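PDB 4YZR: polyketide biosynthesis cytochrome P450 PksS from Bacillus subtilis, which acts as a heme-dependent oxidoreductase in the biosynthesis of the antibiotic polyketide bacillaene, taking dihydrobacillaene as its substrate. Local coordinates for residues 30-35 and 41-46; 120-125 and 362-367. All coordinates share one frame; numbering follows the deposited sequence.

Contact 1: 30-35 and 41-46; sequences IHRFEL and TYPAWL
Trp45 lays its indole against the aliphatic stem of Arg32 on one face of an antiparallel hairpin, strands 30-35 and 42-47, which belongs to the N-terminal beta region of the cytochrome P450 fold. The two residues form a non-hydrogen-bonded pair. With CG anti to its carbonyl carbon (chi1 -65°), Trp45 swings its ring across to the partner strand, and Arg32 CB stands over the six-membered ring in a CH-pi contact, 3.7 Å from the centroid. In one of its two conformers, Ile30 brings CG2 obliquely to within 3.7 Å of Trp45 CE3. Farther along, the extended Arg32 chain runs beside Pro43, and its NH2 reaches Pro43 CB at 3.4 Å; the guanidinium is turned almost perpendicular to the indole. Asp311 takes the indole N-H, next to strand 312-315, which continues the sheet.

The reverse face carries Phe33, Ala44 and Leu46. A chi1 of 72° places the Phe33 ring over Ala44, whose CB sits above one face, while Phe33 CE1 meets Leu46 CB at 3.9 Å. Leu46 also packs on Phe314 and on Leu21 and Phe24 of helix 17-27. Six backbone bonds, two at each hydrogen-bonded pair, join the strands; the one from Leu46 N to His31 O is nearly straight (N-H...O 169°). The same His31 oxygen receives a C-H...O contact from Trp45 CA at 3.3 Å.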
loop_
_atom_site.group_PDB
_atom_site.type_symbol
_atom_site.label_atom_id
_atom_site.label_comp_id
_atom_site.label_asym_id
_atom_site.label_seq_id
_atom_site.Cartn_x
_atom_site.Cartn_y
_atom_site.Cartn_z
ATOM N N ILE A 30 21.376 7.459 8.957
ATOM C CA ILE A 30 21.806 6.993 7.685
ATOM C C ILE A 30 22.680 5.787 7.976
ATOM O O ILE A 30 23.835 5.975 8.495
ATOM C CB ILE A 30 22.574 8.059 6.921
ATOM C CG1 ILE A 30 21.667 9.259 6.727
ATOM C CG2 ILE A 30 23.136 7.520 5.597
ATOM C CD1 ILE A 30 22.503 10.388 6.236
ATOM N N HIS A 31 22.210 4.610 7.665
ATOM C CA HIS A 31 22.827 3.374 8.217
ATOM C C HIS A 31 23.041 2.417 7.191
ATOM O O HIS A 31 22.110 1.916 6.494
ATOM C CB HIS A 31 21.869 2.850 9.287
ATOM C CG HIS A 31 22.211 1.470 9.772
ATOM N ND1 HIS A 31 23.276 1.224 10.630
ATOM C CD2 HIS A 31 21.675 0.268 9.510
ATOM C CE1 HIS A 31 23.404 -0.076 10.818
ATOM N NE2 HIS A 31 22.427 -0.693 10.202
ATOM N N ARG A 32 24.303 1.933 7.013
ATOM C CA ARG A 32 24.610 0.926 6.086
ATOM C C ARG A 32 24.319 -0.489 6.618
ATOM O O ARG A 32 24.670 -0.759 7.777
ATOM C CB ARG A 32 26.094 1.016 5.700
ATOM C CG ARG A 32 26.424 0.100 4.557
ATOM C CD ARG A 32 27.876 0.201 4.051
ATOM N NE ARG A 32 28.108 -0.591 2.814
ATOM C CZ ARG A 32 28.384 -1.908 2.775
ATOM N NH1 ARG A 32 28.437 -2.627 3.885
ATOM N NH2 ARG A 32 28.640 -2.523 1.651
ATOM N N PHE A 33 23.693 -1.339 5.870
ATOM C CA PHE A 33 23.432 -2.734 6.304
ATOM C C PHE A 33 23.469 -3.605 5.102
ATOM O O PHE A 33 23.705 -3.170 3.988
ATOM C CB PHE A 33 22.106 -2.820 7.085
ATOM C CG PHE A 33 20.815 -2.664 6.234
ATOM C CD1 PHE A 33 20.373 -1.398 5.785
ATOM C CD2 PHE A 33 20.077 -3.761 5.829
ATOM C CE1 PHE A 33 19.213 -1.289 5.029
ATOM C CE2 PHE A 33 18.926 -3.650 5.110
ATOM C CZ PHE A 33 18.525 -2.396 4.688
ATOM N N GLU A 34 23.307 -4.923 5.354
ATOM C CA GLU A 34 23.327 -5.924 4.377
ATOM C C GLU A 34 22.014 -6.668 4.372
ATOM O O GLU A 34 21.431 -7.046 5.396
ATOM C CB GLU A 34 24.493 -6.906 4.631
ATOM C CG GLU A 34 25.864 -6.380 4.292
ATOM C CD GLU A 34 26.989 -7.367 4.734
ATOM O OE1 GLU A 34 26.680 -8.446 5.310
ATOM O OE2 GLU A 34 28.172 -7.050 4.498
ATOM N N LEU A 35 21.450 -6.739 3.173
ATOM C CA LEU A 35 20.078 -7.217 3.011
ATOM C C LEU A 35 20.287 -8.651 2.575
ATOM O O LEU A 35 21.008 -8.919 1.620
ATOM C CB LEU A 35 19.328 -6.424 1.964
ATOM C CG LEU A 35 17.951 -6.958 1.666
ATOM C CD1 LEU A 35 16.976 -6.675 2.793
ATOM C CD2 LEU A 35 17.491 -6.401 0.333
ATOM N N THR A 41 23.719 -11.666 -0.188
ATOM C CA THR A 41 23.672 -10.368 0.490
ATOM C C THR A 41 24.026 -9.242 -0.472
ATOM O O THR A 41 24.854 -9.375 -1.329
ATOM C CB THR A 41 24.613 -10.261 1.708
ATOM O OG1 THR A 41 25.969 -10.460 1.270
ATOM C CG2 THR A 41 24.216 -11.270 2.802
ATOM N N TYR A 42 23.381 -8.130 -0.223
ATOM C CA TYR A 42 23.434 -6.900 -1.018
ATOM C C TYR A 42 23.529 -5.703 -0.057
ATOM O O TYR A 42 22.848 -5.610 0.923
ATOM C CB TYR A 42 22.154 -6.745 -1.814
ATOM C CG TYR A 42 21.821 -7.938 -2.665
ATOM C CD1 TYR A 42 22.314 -8.040 -3.964
ATOM C CD2 TYR A 42 21.038 -8.987 -2.157
ATOM C CE1 TYR A 42 22.018 -9.146 -4.761
ATOM C CE2 TYR A 42 20.758 -10.098 -2.941
ATOM C CZ TYR A 42 21.251 -10.157 -4.236
ATOM O OH TYR A 42 20.957 -11.230 -5.023
ATOM N N PRO A 43 24.391 -4.722 -0.381
ATOM C CA PRO A 43 24.572 -3.568 0.456
ATOM C C PRO A 43 23.328 -2.629 0.271
ATOM O O PRO A 43 22.780 -2.485 -0.834
ATOM C CB PRO A 43 25.766 -2.881 -0.155
ATOM C CG PRO A 43 25.896 -3.428 -1.443
ATOM C CD PRO A 43 25.280 -4.741 -1.533
ATOM N N ALA A 44 23.063 -2.007 1.363
ATOM C CA ALA A 44 21.865 -1.111 1.483
ATOM C C ALA A 44 22.081 -0.076 2.511
ATOM O O ALA A 44 22.872 -0.135 3.464
ATOM C CB ALA A 44 20.657 -1.925 1.791
ATOM N N TRP A 45 21.298 0.993 2.394
ATOM C CA TRP A 45 21.286 2.083 3.345
ATOM C C TRP A 45 19.873 2.326 3.850
ATOM O O TRP A 45 18.982 2.441 3.036
ATOM C CB TRP A 45 21.790 3.406 2.701
ATOM C CG TRP A 45 23.242 3.337 2.285
ATOM C CD1 TRP A 45 23.717 2.874 1.145
ATOM C CD2 TRP A 45 24.351 3.725 3.077
ATOM N NE1 TRP A 45 25.087 2.948 1.138
ATOM C CE2 TRP A 45 25.486 3.462 2.327
ATOM C CE3 TRP A 45 24.483 4.264 4.342
ATOM C CZ2 TRP A 45 26.745 3.737 2.788
ATOM C CZ3 TRP A 45 25.745 4.547 4.798
ATOM C CH2 TRP A 45 26.850 4.285 4.011
ATOM N N LEU A 46 19.727 2.390 5.152
ATOM C CA LEU A 46 18.471 2.713 5.777
ATOM C C LEU A 46 18.426 4.179 6.075
ATOM O O LEU A 46 19.265 4.675 6.833
ATOM C CB LEU A 46 18.290 1.906 7.068
ATOM C CG LEU A 46 17.020 2.171 7.847
ATOM C CD1 LEU A 46 15.767 1.846 7.027
ATOM C CD2 LEU A 46 17.040 1.481 9.236
#

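Contact 2: 120-125 and 362-367; sequences GSIEQI and GHIAFK
Ile364 pushes its whole branched side chain onto the helix surface formed by Ile122 and Glu123, both of its methyls lying near both residues. The CD1 methyl rests mainly on Ile122, 3.7 Å from Ile122 CG2, with Ile122 CB at much the same range. The CG2 methyl lies mainly on Glu123, 3.9 Å from Glu123 CA and 4.0 Å from Glu123 CG. A chi1 of -70°, with CG1 beside the Ile364 backbone N and CG2 anti to that N, spreads the two branches toward these neighbours. The two isoleucine side chains lie roughly perpendicular to each other. Arg119 and Ala126 also touch Ile364, and together with Ile122 and Glu123 they make a four-residue hole that receives it as a knob.

In P450 terms this is helix D (119-133) against helix L (355-372), two members of the conserved four-helix bundle that also includes helices E (148-158) and I (228-259). Ile125 of helix D turns to helix E, and Ala365 of helix L to helix I. No hydrogen bond links the two segments directly. At the more polar margin, one water makes weak hydrogen bonds to both charged groups, donating to Glu123 OE2 at 3.5 Å and accepting from Lys367 NZ at 3.3 Å; the two opposite charges themselves stay 6.2 Å apart, OE2 to NZ.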
loop_
_atom_site.group_PDB
_atom_site.type_symbol
_atom_site.label_atom_id
_atom_site.label_comp_id
_atom_site.label_asym_id
_atom_site.label_seq_id
_atom_site.Cartn_x
_atom_site.Cartn_y
_atom_site.Cartn_z
ATOM N N GLY A 120 -20.744 5.624 -4.301
ATOM C CA GLY A 120 -21.974 4.901 -3.999
ATOM C C GLY A 120 -21.775 3.411 -3.993
ATOM O O GLY A 120 -22.268 2.663 -3.101
ATOM N N SER A 121 -21.040 2.882 -4.910
ATOM C CA SER A 121 -20.737 1.450 -4.976
ATOM C C SER A 121 -19.889 0.964 -3.820
ATOM O O SER A 121 -20.119 -0.153 -3.343
ATOM C CB SER A 121 -20.024 1.060 -6.257
ATOM O OG SER A 121 -18.735 1.553 -6.387
ATOM N N ILE A 122 -18.971 1.782 -3.324
ATOM C CA ILE A 122 -18.140 1.399 -2.187
ATOM C C ILE A 122 -18.981 1.454 -0.905
ATOM O O ILE A 122 -18.860 0.555 -0.039
ATOM C CB ILE A 122 -16.894 2.253 -2.107
ATOM C CG1 ILE A 122 -16.055 2.103 -3.383
ATOM C CG2 ILE A 122 -16.101 1.898 -0.833
ATOM C CD1 ILE A 122 -14.924 3.071 -3.483
ATOM N N GLU A 123 -19.842 2.437 -0.783
ATOM C CA GLU A 123 -20.756 2.477 0.355
ATOM C C GLU A 123 -21.609 1.239 0.351
ATOM O O GLU A 123 -21.843 0.676 1.446
ATOM C CB GLU A 123 -21.660 3.745 0.227
ATOM C CG GLU A 123 -20.912 5.026 0.599
ATOM C CD GLU A 123 -21.607 6.351 0.308
ATOM O OE1 GLU A 123 -22.568 6.326 -0.427
ATOM O OE2 GLU A 123 -21.106 7.383 0.731
ATOM N N GLN A 124 -22.061 0.747 -0.738
ATOM C CA GLN A 124 -22.943 -0.390 -0.787
ATOM C C GLN A 124 -22.194 -1.607 -0.345
ATOM O O GLN A 124 -22.739 -2.426 0.418
ATOM C CB GLN A 124 -23.527 -0.628 -2.179
ATOM C CG GLN A 124 -24.570 0.348 -2.504
ATOM C CD GLN A 124 -25.092 0.024 -3.884
ATOM O OE1 GLN A 124 -25.723 -1.029 -4.044
ATOM N NE2 GLN A 124 -24.789 0.874 -4.883
ATOM N N ILE A 125 -20.952 -1.765 -0.765
ATOM C CA ILE A 125 -20.121 -2.912 -0.302
ATOM C C ILE A 125 -19.916 -2.842 1.139
ATOM O O ILE A 125 -20.104 -3.877 1.879
ATOM C CB ILE A 125 -18.746 -2.926 -1.045
ATOM C CG1 ILE A 125 -18.947 -3.145 -2.528
ATOM C CG2 ILE A 125 -17.796 -3.952 -0.460
ATOM C CD1 ILE A 125 -17.731 -2.680 -3.321
ATOM N N GLY A 362 -11.027 4.335 2.792
ATOM C CA GLY A 362 -10.822 4.630 4.217
ATOM C C GLY A 362 -11.945 5.508 4.723
ATOM O O GLY A 362 -12.529 5.210 5.795
ATOM N N HIS A 363 -12.263 6.580 4.052
ATOM C CA HIS A 363 -13.371 7.494 4.459
ATOM C C HIS A 363 -14.614 6.671 4.678
ATOM O O HIS A 363 -15.238 6.801 5.745
ATOM C CB HIS A 363 -13.504 8.537 3.332
ATOM C CG HIS A 363 -14.660 9.460 3.464
ATOM N ND1 HIS A 363 -15.991 9.095 3.489
ATOM C CD2 HIS A 363 -14.641 10.792 3.415
ATOM C CE1 HIS A 363 -16.752 10.190 3.420
ATOM N NE2 HIS A 363 -15.953 11.229 3.437
ATOM N N ILE A 364 -14.995 5.894 3.694
ATOM C CA ILE A 364 -16.256 5.186 3.725
ATOM C C ILE A 364 -16.215 4.162 4.822
ATOM O O ILE A 364 -17.157 4.012 5.632
ATOM C CB ILE A 364 -16.576 4.591 2.396
ATOM C CG1 ILE A 364 -16.905 5.707 1.435
ATOM C CG2 ILE A 364 -17.715 3.593 2.524
ATOM C CD1 ILE A 364 -16.932 5.363 -0.025
ATOM N N ALA A 365 -15.180 3.347 4.867
ATOM C CA ALA A 365 -15.144 2.220 5.748
ATOM C C ALA A 365 -15.092 2.637 7.178
ATOM O O ALA A 365 -15.822 2.037 8.025
ATOM C CB ALA A 365 -13.926 1.342 5.446
ATOM N N PHE A 366 -14.245 3.547 7.572
ATOM C CA PHE A 366 -14.142 3.927 8.995
ATOM C C PHE A 366 -15.426 4.557 9.459
ATOM O O PHE A 366 -15.925 4.191 10.528
ATOM C CB PHE A 366 -12.999 4.846 9.249
ATOM C CG PHE A 366 -11.614 4.243 8.957
ATOM C CD1 PHE A 366 -11.227 3.002 9.406
ATOM C CD2 PHE A 366 -10.718 4.957 8.231
ATOM C CE1 PHE A 366 -9.883 2.529 9.073
ATOM C CE2 PHE A 366 -9.471 4.523 7.912
ATOM C CZ PHE A 366 -9.076 3.296 8.331
ATOM N N LYS A 367 -16.016 5.442 8.676
ATOM C CA LYS A 367 -17.312 6.067 9.072
ATOM C C LYS A 367 -18.331 5.001 9.208
ATOM O O LYS A 367 -19.158 5.025 10.185
ATOM C CB LYS A 367 -17.666 7.098 8.078
ATOM C CG LYS A 367 -17.049 8.419 8.227
ATOM C CD LYS A 367 -17.470 9.420 7.135
ATOM C CE LYS A 367 -18.925 9.591 6.857
ATOM N NZ LYS A 367 -19.041 10.513 5.660
HETATM O O HOH W 1 -19.449 7.841 3.726
#

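From the N terminus, the chain passes through helix 17-27 and soon turns back on itself at contact 1, which closes a hairpin loop of five residues, three of them not modelled. Contact 2 opens only much later and ties helix 119-133 to helix 355-372 across 236 intervening residues, so the two are in series, neither enclosing nor crossing the other. The first is a local connection in the beta region; the second brings the helix that follows the proposed heme ligand Cys352 back to an early helix of the bundle. Their centres are about 40 Å apart, on opposite sides of the chain's centre, and they do not touch.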